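Local structure of putative thiosugar synthase (Amycolatopsis orientalis, 4N6F) at residues V50-V55 with T79-T84. The protein is a putative 2-thiosugar synthase of the ThiG family, a TIM-barrel enzyme that binds a hexose 6-phosphate and probably takes sulfur from a carrier protein. Numbering follows the deposited sequence.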
# COMPACT_ATOMS: atom_id res chain seq x y z
N VAL A 50 -0.92 -18.39 -10.54
CA VAL A 50 -0.27 -19.61 -10.06
C VAL A 50 -1.31 -20.43 -9.29
O VAL A 50 -2.00 -19.90 -8.43
CB VAL A 50 0.93 -19.29 -9.15
CG1 VAL A 50 1.44 -20.54 -8.45
CG2 VAL A 50 2.05 -18.66 -9.96
N PHE A 51 -1.41 -21.72 -9.61
CA PHE A 51 -2.35 -22.62 -8.95
C PHE A 51 -1.55 -23.61 -8.13
O PHE A 51 -0.90 -24.49 -8.68
CB PHE A 51 -3.20 -23.33 -10.01
CG PHE A 51 -4.14 -24.36 -9.45
CD1 PHE A 51 -5.06 -24.01 -8.47
CD2 PHE A 51 -4.12 -25.67 -9.91
CE1 PHE A 51 -5.93 -24.95 -7.95
CE2 PHE A 51 -4.99 -26.62 -9.39
CZ PHE A 51 -5.90 -26.26 -8.40
N ILE A 52 -1.58 -23.47 -6.83
CA ILE A 52 -0.81 -24.32 -5.97
C ILE A 52 -1.64 -25.54 -5.67
O ILE A 52 -2.65 -25.45 -5.07
CB ILE A 52 -0.39 -23.62 -4.68
CG1 ILE A 52 0.60 -22.51 -4.97
CG2 ILE A 52 0.23 -24.60 -3.73
CD1 ILE A 52 0.62 -21.45 -3.94
N THR A 53 -1.19 -26.68 -6.14
CA THR A 53 -2.00 -27.85 -6.20
C THR A 53 -1.52 -29.04 -5.42
O THR A 53 -0.36 -29.33 -5.34
CB THR A 53 -2.29 -28.24 -7.63
OG1 THR A 53 -3.34 -29.19 -7.64
CG2 THR A 53 -1.11 -28.82 -8.27
N THR A 54 -2.48 -29.72 -4.84
CA THR A 54 -2.33 -30.98 -4.13
C THR A 54 -2.98 -32.14 -4.88
O THR A 54 -3.27 -33.15 -4.32
CB THR A 54 -2.89 -30.89 -2.70
OG1 THR A 54 -4.23 -30.44 -2.74
CG2 THR A 54 -2.12 -29.89 -1.90
N VAL A 55 -3.23 -31.99 -6.15
CA VAL A 55 -4.08 -32.92 -6.85
C VAL A 55 -3.39 -34.28 -6.86
O VAL A 55 -2.19 -34.38 -7.09
CB VAL A 55 -4.45 -32.50 -8.29
CG1 VAL A 55 -3.24 -32.48 -9.20
CG2 VAL A 55 -5.51 -33.44 -8.86
N THR A 79 -0.22 -21.32 -14.08
CA THR A 79 0.90 -22.24 -13.91
C THR A 79 0.63 -23.09 -12.68
O THR A 79 0.37 -22.56 -11.59
CB THR A 79 2.22 -21.48 -13.73
OG1 THR A 79 2.48 -20.70 -14.90
CG2 THR A 79 3.38 -22.45 -13.51
N TRP A 80 0.70 -24.41 -12.84
CA TRP A 80 0.46 -25.33 -11.72
C TRP A 80 1.76 -25.62 -11.01
O TRP A 80 2.76 -25.96 -11.65
CB TRP A 80 -0.15 -26.65 -12.21
CG TRP A 80 -1.56 -26.54 -12.74
CD1 TRP A 80 -2.09 -25.51 -13.44
CD2 TRP A 80 -2.59 -27.53 -12.63
NE1 TRP A 80 -3.40 -25.78 -13.76
CE2 TRP A 80 -3.73 -27.01 -13.28
CE3 TRP A 80 -2.66 -28.79 -12.04
CZ2 TRP A 80 -4.93 -27.72 -13.36
CZ3 TRP A 80 -3.85 -29.50 -12.13
CH2 TRP A 80 -4.97 -28.96 -12.78
N ILE A 81 1.77 -25.51 -9.69
CA ILE A 81 2.95 -25.86 -8.93
C ILE A 81 2.57 -26.73 -7.74
O ILE A 81 1.53 -26.54 -7.13
CB ILE A 81 3.76 -24.61 -8.48
CG1 ILE A 81 3.08 -23.84 -7.34
CG2 ILE A 81 3.99 -23.68 -9.67
CD1 ILE A 81 4.04 -22.91 -6.63
N GLY A 82 3.42 -27.70 -7.44
CA GLY A 82 3.19 -28.56 -6.29
C GLY A 82 3.67 -27.94 -5.01
O GLY A 82 4.28 -26.87 -5.01
N THR A 83 3.40 -28.63 -3.92
CA THR A 83 3.79 -28.17 -2.60
C THR A 83 4.20 -29.34 -1.69
O THR A 83 3.73 -30.47 -1.87
CB THR A 83 2.66 -27.36 -1.94
OG1 THR A 83 3.05 -27.00 -0.62
CG2 THR A 83 1.36 -28.16 -1.88
N THR A 84 5.08 -29.04 -0.73
CA THR A 84 5.44 -29.99 0.32
C THR A 84 5.00 -29.49 1.71
O THR A 84 5.44 -30.03 2.73
CB THR A 84 6.97 -30.21 0.39
OG1 THR A 84 7.60 -29.01 0.83
CG2 THR A 84 7.54 -30.62 -0.96
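Phe51 joins strand 50-52 to strand 79-83 through both of its backbone polar atoms: its N donates to Thr79 O (2.8 Å), and its O accepts from Ile81 N (3.0 Å). A third bond, from Thr53 N to Ile81 O (2.9 Å), closes the parallel bridge of Ile52 with Ile81. Thr53 is also bonded within its own segment, where OG1 accepts from Val55 N in an ST turn.

On one face of the sheet the Phe51 ring meets Trp80 edge to face, with planes at 72° and Phe51 CD2 standing 3.6 Å above the plane of the Trp80 ring. With CG anti to the carbonyl carbon (chi1 -68°), the indole lies beside Phe51, and its NE1 donates to Leu75 O. Replacing Trp80 by alanine is likely to leave the Phe51 edge without its aromatic partner and Leu75 O without its indole donor. On the other face, Ile81 CG1 packs against both Val50 CG1 and Ile52 CG1, 3.8 and 3.7 Å away. Polar side chains of 79-84 are bonded beyond the pair: Thr79 OG1 with Arg20 NE, and Thr83 OG1 with Glu31 OE2 and Ser85 N.

Strands 50-52 and 79-83 are neighbours in the TIM barrel, linked by helix 60-70 in a beta-alpha-beta unit. Leu66 of that helix covers Phe51 and Trp80, Thr83 lies near the bound fructose 6-phosphate, and strand 108-111 continues the sheet beyond 79-83, where the Gly82 backbone bonds with Ile108 and Lys110.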